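Local coordinates for 4-hydroxybutyrate CoA-transferase (Porphyromonas gingivalis, PDB 3EH7), which probably transfers coenzyme A from an acyl-CoA thioester to a carboxylate such as acetate or 4-hydroxybutyrate, at residues Leu237-Glu242 / Gly255-Lys260; Ile319-Gln324 / Ala412-Ala417. All blocks are in the same frame, centred on the assembly; numbering follows the deposited sequence.

Contact 1 (Leu237-Glu242 / Gly255-Lys260)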
ATOM      1  N   LEU A 237       7.657  26.147   6.308  1.00 20.78           N
ATOM      2  CA  LEU A 237       7.639  24.700   6.167  1.00 20.17           C
ATOM      3  C   LEU A 237       7.381  24.088   7.526  1.00 19.58           C
ATOM      4  O   LEU A 237       7.632  24.720   8.547  1.00 18.97           O
ATOM      5  CB  LEU A 237       8.966  24.206   5.578  1.00 19.55           C
ATOM      6  CG  LEU A 237       9.382  24.858   4.238  1.00 18.79           C
ATOM      7  CD1 LEU A 237      10.675  24.243   3.724  1.00 16.21           C
ATOM      8  CD2 LEU A 237       8.284  24.699   3.199  1.00 18.86           C
ATOM      9  N   GLY A 238       6.825  22.878   7.521  1.00 19.86           N
ATOM     10  CA  GLY A 238       6.561  22.119   8.739  1.00 19.75           C
ATOM     11  C   GLY A 238       7.172  20.743   8.676  1.00 19.76           C
ATOM     12  O   GLY A 238       7.600  20.283   7.603  1.00 20.20           O
ATOM     13  N   ILE A 239       7.225  20.071   9.820  1.00 19.64           N
ATOM     14  CA  ILE A 239       7.791  18.731   9.907  1.00 19.32           C
ATOM     15  C   ILE A 239       6.791  17.685  10.458  1.00 19.37           C
ATOM     16  O   ILE A 239       6.247  17.824  11.558  1.00 19.31           O
ATOM     17  CB  ILE A 239       9.056  18.726  10.792  1.00 19.89           C
ATOM     18  CG1 ILE A 239      10.195  19.510  10.117  1.00 19.72           C
ATOM     19  CG2 ILE A 239       9.487  17.294  11.131  1.00 17.24           C
ATOM     20  CD1 ILE A 239      10.732  18.854   8.855  1.00 19.76           C
ATOM     21  N   HIS A 240       6.564  16.645   9.656  1.00 18.88           N
ATOM     22  CA  HIS A 240       5.907  15.427  10.105  1.00 18.55           C
ATOM     23  C   HIS A 240       6.623  14.292   9.404  1.00 18.76           C
ATOM     24  O   HIS A 240       6.418  14.011   8.204  1.00 17.98           O
ATOM     25  CB  HIS A 240       4.396  15.407   9.861  1.00 18.10           C
ATOM     26  CG  HIS A 240       3.734  14.167  10.395  1.00 18.48           C
ATOM     27  ND1 HIS A 240       2.820  14.186  11.428  1.00 19.42           N
ATOM     28  CD2 HIS A 240       3.889  12.865  10.063  1.00 21.19           C
ATOM     29  CE1 HIS A 240       2.430  12.954  11.691  1.00 18.40           C
ATOM     30  NE2 HIS A 240       3.066  12.131  10.878  1.00 19.72           N
ATOM     31  N   THR A 241       7.518  13.691  10.170  1.00 18.48           N
ATOM     32  CA  THR A 241       8.586  12.904   9.623  1.00 18.85           C
ATOM     33  C   THR A 241       8.832  11.648  10.456  1.00 19.74           C
ATOM     34  O   THR A 241       8.434  11.550  11.611  1.00 19.14           O
ATOM     35  CB  THR A 241       9.852  13.758   9.548  1.00 19.10           C
ATOM     36  OG1 THR A 241      10.830  13.102   8.720  1.00 16.71           O
ATOM     37  CG2 THR A 241      10.419  14.064  10.997  1.00 16.66           C
ATOM     38  N   GLU A 242       9.461  10.661   9.854  1.00 20.44           N
ATOM     39  CA  GLU A 242       9.836   9.501  10.632  1.00 20.54           C
ATOM     40  C   GLU A 242      10.945   9.912  11.611  1.00 20.64           C
ATOM     41  O   GLU A 242      10.917   9.592  12.814  1.00 19.94           O
ATOM     42  CB  GLU A 242      10.294   8.356   9.742  1.00 20.10           C
ATOM     43  CG  GLU A 242      10.393   7.032  10.516  1.00 21.67           C
ATOM     44  CD  GLU A 242      10.765   5.873   9.617  1.00 24.41           C
ATOM     45  OE1 GLU A 242       9.929   5.542   8.753  1.00 25.78           O
ATOM     46  OE2 GLU A 242      11.883   5.318   9.765  1.00 25.85           O
ATOM     47  N   GLY A 255      14.535  30.079  10.837  1.00 27.78           N
ATOM     48  CA  GLY A 255      13.197  30.613  10.581  1.00 26.72           C
ATOM     49  C   GLY A 255      12.442  30.072   9.376  1.00 25.52           C
ATOM     50  O   GLY A 255      11.350  30.524   9.096  1.00 25.64           O
ATOM     51  N   VAL A 256      12.997  29.112   8.652  1.00 24.38           N
ATOM     52  CA  VAL A 256      12.285  28.547   7.502  1.00 23.35           C
ATOM     53  C   VAL A 256      11.211  27.530   7.958  1.00 22.74           C
ATOM     54  O   VAL A 256      10.080  27.563   7.488  1.00 21.47           O
ATOM     55  CB  VAL A 256      13.266  27.954   6.463  1.00 23.39           C
ATOM     56  CG1 VAL A 256      12.523  27.191   5.354  1.00 23.30           C
ATOM     57  CG2 VAL A 256      14.130  29.080   5.869  1.00 22.48           C
ATOM     58  N   ILE A 257      11.584  26.639   8.871  1.00 22.45           N
ATOM     59  CA  ILE A 257      10.676  25.604   9.348  1.00 22.89           C
ATOM     60  C   ILE A 257      10.028  26.117  10.611  1.00 22.79           C
ATOM     61  O   ILE A 257      10.691  26.173  11.637  1.00 24.11           O
ATOM     62  CB  ILE A 257      11.392  24.280   9.659  1.00 22.64           C
ATOM     63  CG1 ILE A 257      11.912  23.654   8.352  1.00 22.83           C
ATOM     64  CG2 ILE A 257      10.403  23.284  10.356  1.00 20.58           C
ATOM     65  CD1 ILE A 257      12.820  22.398   8.548  1.00 21.41           C
ATOM     66  N   THR A 258       8.782  26.567  10.498  1.00 22.27           N
ATOM     67  CA  THR A 258       8.020  27.136  11.610  1.00 22.07           C
ATOM     68  C   THR A 258       6.874  26.230  12.093  1.00 22.25           C
ATOM     69  O   THR A 258       6.347  26.394  13.194  1.00 21.86           O
ATOM     70  CB  THR A 258       7.383  28.478  11.193  1.00 22.58           C
ATOM     71  OG1 THR A 258       6.457  28.240  10.130  1.00 21.91           O
ATOM     72  CG2 THR A 258       8.452  29.504  10.744  1.00 21.40           C
ATOM     73  N   GLY A 259       6.452  25.308  11.236  1.00 22.72           N
ATOM     74  CA  GLY A 259       5.235  24.550  11.471  1.00 23.04           C
ATOM     75  C   GLY A 259       3.963  25.370  11.422  1.00 23.08           C
ATOM     76  O   GLY A 259       2.910  24.889  11.831  1.00 22.61           O
ATOM     77  N   LYS A 260       4.040  26.608  10.954  1.00 24.47           N
ATOM     78  CA  LYS A 260       2.940  27.538  11.158  1.00 25.23           C
ATOM     79  C   LYS A 260       1.784  27.289  10.201  1.00 25.14           C
ATOM     80  O   LYS A 260       0.654  27.662  10.505  1.00 25.25           O
ATOM     81  CB  LYS A 260       3.410  29.008  11.163  1.00 26.63           C
ATOM     82  CG  LYS A 260       3.900  29.467  12.576  1.00 29.48           C
ATOM     83  CD  LYS A 260       4.067  30.994  12.694  1.00 36.02           C
ATOM     84  CE  LYS A 260       5.544  31.461  12.649  1.00 39.00           C
ATOM     85  NZ  LYS A 260       6.378  30.988  13.811  1.00 40.97           N
TER

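Contact 2 (Ile319-Gln324 / Ala412-Ala417)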
ATOM      1  N   ILE A 319      15.355   1.185  -9.042  1.00 21.11           N
ATOM      2  CA  ILE A 319      14.012   1.316  -9.589  1.00 20.76           C
ATOM      3  C   ILE A 319      14.023   0.806 -11.022  1.00 19.77           C
ATOM      4  O   ILE A 319      14.960   1.087 -11.801  1.00 19.42           O
ATOM      5  CB  ILE A 319      13.466   2.752  -9.483  1.00 21.65           C
ATOM      6  CG1 ILE A 319      12.095   2.848 -10.163  1.00 23.46           C
ATOM      7  CG2 ILE A 319      14.360   3.739 -10.164  1.00 24.66           C
ATOM      8  CD1 ILE A 319      11.302   4.027  -9.757  1.00 24.70           C
ATOM      9  N   ASP A 320      13.043  -0.026 -11.355  1.00 18.52           N
ATOM     10  CA  ASP A 320      12.998  -0.586 -12.687  1.00 17.83           C
ATOM     11  C   ASP A 320      12.216   0.327 -13.609  1.00 17.61           C
ATOM     12  O   ASP A 320      11.631   1.314 -13.172  1.00 17.87           O
ATOM     13  CB  ASP A 320      12.553  -2.053 -12.722  1.00 17.39           C
ATOM     14  CG  ASP A 320      11.063  -2.262 -12.509  1.00 18.83           C
ATOM     15  OD1 ASP A 320      10.284  -1.295 -12.451  1.00 17.22           O
ATOM     16  OD2 ASP A 320      10.684  -3.448 -12.385  1.00 20.93           O
ATOM     17  N   LEU A 321      12.230   0.003 -14.885  1.00 17.25           N
ATOM     18  CA  LEU A 321      11.612   0.869 -15.898  1.00 17.86           C
ATOM     19  C   LEU A 321      10.086   0.989 -15.785  1.00 18.38           C
ATOM     20  O   LEU A 321       9.491   1.838 -16.455  1.00 19.46           O
ATOM     21  CB  LEU A 321      12.017   0.409 -17.301  1.00 17.11           C
ATOM     22  CG  LEU A 321      13.475   0.702 -17.665  1.00 16.42           C
ATOM     23  CD1 LEU A 321      13.815   0.185 -19.041  1.00 15.04           C
ATOM     24  CD2 LEU A 321      13.796   2.190 -17.547  1.00 16.94           C
HETATM   25  N   MSE A 322       9.454   0.126 -14.976  1.00 18.99           N
HETATM   26  CA  MSE A 322       7.998   0.191 -14.745  1.00 18.52           C
HETATM   27  C   MSE A 322       7.688   1.078 -13.565  1.00 18.62           C
HETATM   28  O   MSE A 322       6.541   1.483 -13.375  1.00 18.57           O
HETATM   29  CB  MSE A 322       7.426  -1.209 -14.499  1.00 18.33           C
HETATM   30  CG  MSE A 322       7.589  -2.135 -15.671  1.00 18.41           C
HETATM   31 SE   MSE A 322       6.620  -3.778 -15.391  0.80 21.29          SE
HETATM   32  CE  MSE A 322       7.368  -4.289 -13.659  1.00 21.82           C
ATOM     33  N   GLY A 323       8.713   1.352 -12.760  1.00 17.86           N
ATOM     34  CA  GLY A 323       8.562   2.119 -11.549  1.00 17.60           C
ATOM     35  C   GLY A 323       8.572   1.296 -10.265  1.00 18.07           C
ATOM     36  O   GLY A 323       8.288   1.854  -9.228  1.00 18.43           O
ATOM     37  N   GLN A 324       8.876  -0.010 -10.290  1.00 18.41           N
ATOM     38  CA  GLN A 324       8.946  -0.754  -9.007  1.00 19.52           C
ATOM     39  C   GLN A 324      10.189  -0.295  -8.249  1.00 19.84           C
ATOM     40  O   GLN A 324      11.239  -0.180  -8.843  1.00 20.35           O
ATOM     41  CB  GLN A 324       9.037  -2.277  -9.185  1.00 19.86           C
ATOM     42  CG  GLN A 324       8.114  -2.876 -10.217  1.00 20.09           C
ATOM     43  CD  GLN A 324       7.999  -4.362 -10.075  1.00 20.32           C
ATOM     44  OE1 GLN A 324       7.180  -4.858  -9.270  1.00 18.75           O
ATOM     45  NE2 GLN A 324       8.786  -5.105 -10.876  1.00 17.90           N
ATOM     46  N   ALA A 412      10.553   8.263 -19.519  1.00 19.11           N
ATOM     47  CA  ALA A 412      10.774   9.258 -18.462  1.00 19.84           C
ATOM     48  C   ALA A 412      11.961   8.911 -17.547  1.00 19.87           C
ATOM     49  O   ALA A 412      12.734   9.798 -17.141  1.00 19.37           O
ATOM     50  CB  ALA A 412       9.501   9.443 -17.617  1.00 19.71           C
ATOM     51  N   LEU A 413      12.094   7.629 -17.208  1.00 19.65           N
ATOM     52  CA  LEU A 413      13.181   7.182 -16.320  1.00 20.02           C
ATOM     53  C   LEU A 413      14.528   7.150 -17.079  1.00 20.29           C
ATOM     54  O   LEU A 413      15.581   7.452 -16.519  1.00 20.40           O
ATOM     55  CB  LEU A 413      12.841   5.800 -15.739  1.00 20.59           C
ATOM     56  CG  LEU A 413      11.668   5.755 -14.752  1.00 20.05           C
ATOM     57  CD1 LEU A 413      11.257   4.310 -14.434  1.00 20.09           C
ATOM     58  CD2 LEU A 413      12.101   6.485 -13.500  1.00 22.19           C
ATOM     59  N   ILE A 414      14.476   6.807 -18.362  1.00 19.71           N
ATOM     60  CA  ILE A 414      15.681   6.739 -19.173  1.00 19.76           C
ATOM     61  C   ILE A 414      16.327   8.114 -19.262  1.00 19.37           C
ATOM     62  O   ILE A 414      17.538   8.238 -19.123  1.00 18.53           O
ATOM     63  CB  ILE A 414      15.407   6.159 -20.580  1.00 19.63           C
ATOM     64  CG1 ILE A 414      15.166   4.640 -20.478  1.00 18.64           C
ATOM     65  CG2 ILE A 414      16.574   6.414 -21.500  1.00 20.37           C
ATOM     66  CD1 ILE A 414      14.638   4.015 -21.737  1.00 19.42           C
ATOM     67  N   ALA A 415      15.505   9.139 -19.426  1.00 19.66           N
ATOM     68  CA  ALA A 415      16.005  10.507 -19.552  1.00 19.65           C
ATOM     69  C   ALA A 415      16.686  11.005 -18.284  1.00 19.35           C
ATOM     70  O   ALA A 415      17.471  11.932 -18.358  1.00 19.87           O
ATOM     71  CB  ALA A 415      14.876  11.465 -19.973  1.00 20.31           C
ATOM     72  N   ILE A 416      16.427  10.377 -17.131  1.00 18.39           N
ATOM     73  CA  ILE A 416      17.116  10.749 -15.892  1.00 17.94           C
ATOM     74  C   ILE A 416      18.128   9.691 -15.410  1.00 16.84           C
ATOM     75  O   ILE A 416      18.751   9.840 -14.373  1.00 16.39           O
ATOM     76  CB  ILE A 416      16.125  11.183 -14.779  1.00 18.53           C
ATOM     77  CG1 ILE A 416      15.232  10.043 -14.293  1.00 19.74           C
ATOM     78  CG2 ILE A 416      15.233  12.300 -15.299  1.00 17.52           C
ATOM     79  CD1 ILE A 416      14.387  10.416 -13.053  1.00 19.36           C
ATOM     80  N   ALA A 417      18.332   8.670 -16.230  1.00 16.32           N
ATOM     81  CA  ALA A 417      19.373   7.707 -15.993  1.00 16.17           C
ATOM     82  C   ALA A 417      20.709   8.313 -16.414  1.00 15.99           C
ATOM     83  O   ALA A 417      20.769   9.282 -17.190  1.00 16.42           O
ATOM     84  CB  ALA A 417      19.062   6.399 -16.744  1.00 15.31           C
TER

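Contact 1 (Leu237-Glu242 / Gly255-Lys260)
Leu237 O is gripped from the loop after helix 246-253: Gly259 N donates to it at 3.0 Å and nearly straight, 166° at the hydrogen, while Thr258 N adds a weak, bent bond. Ile257 CA approaches the same oxygen at 3.3 Å, a CA-H...O contact. Leu237 N, facing the same segment, donates to Val256 O at 3.0 Å, so the backbones share a single beta bridge between Leu237 and Ile257. Gly259 has positive phi, which favours glycine, and its CA comes within 3.9 Å of Gly238 CA, two residues without side chains. Leu237, Ile239, Val256 and Ile257 are apolar, as suits a buried contact. Leu237 and Val256 lie side by side, CD1 against CG1 at 3.8 Å. Ile257 has CG2 anti to its backbone N, which carries that methyl to 3.8 Å from Ile239 CG1. Thr258 OG1 accepts from Lys260 N in an ST turn and hydrogen-bonds Asp236 OD1. Helix 246-253 packs on Ile239 through Val248 and on Val256 and Ile257 through Leu251, and ends in a Schellman motif at Gly255. Strand 238-240 lies between parallel neighbours 215-217 and 269-271; it, the helix and 269-271 form a beta-alpha-beta crossover, with this contact after the helix.

Contact 2 (Ile319-Gln324 / Ala412-Ala417)
A type I beta turn, Asp320 to Gly323, joins strands 318-320 and 325-326 and receives the C-terminal part of helix 406-414 against its backbone. Leu413 is the residue that reaches in: its CD1 lies 3.3 Å from Asp320 O and 3.6 Å from Leu321 O, a methyl set against two carbonyl oxygens. Leu321 slides past it in the opposite direction, and Leu321 CD2 touches both Leu413 CB and Ile414 CG1 at 4.1 Å. A chi1 of -72° turns Leu321 CG beside the backbone N, and from there CD2 reaches the helix; Leu425 of helix 419-433 also packs on Leu321 and Ile414. Asp320 suits the start of the turn because its carboxylate can collect the amides that follow. Asp320 OD1 accepts from Met322 N, an Asx turn, and from Gln324 N at 2.9 Å, the two donors coming from opposite faces of the carboxylate plane, and Gln324 NE2 donates to OD2 on its syn side, 166° at the hydrogen. Gln324 also bonds Ala380 and Val382 of the second subunit. Gly323 fits backbone angles at which a CB would collide with the preceding carbonyl O. Between the two segments the contact is apolar, though Arg409 NH1 of the same helix hydrogen-bonds Met322 O; the turn is shaped by its own polar network, which would probably favour a charged Asp320.

How the contacts relate
From the N terminus the chain first meets contact 1, where strand 238-240 is followed by a short strand, 243-244, and helix 246-253, and the loop after that helix returns to the beginning of the strand, closing a short loop of 12 intervening residues. Contact 2 opens later and closes a much longer one: 87 residues, including strands 355-359 and 391-394 of the nine-stranded sheet, separate its segments. The loops are in series, neither nested nor crossed. Contact 1 ties the loop after helix 246-253 to the start of a central strand of the large mixed sheet, whereas contact 2 ties the small four-stranded sheet to the C-terminal helices. Their centres are 31 Å apart, and their nearest atoms about 18 Å.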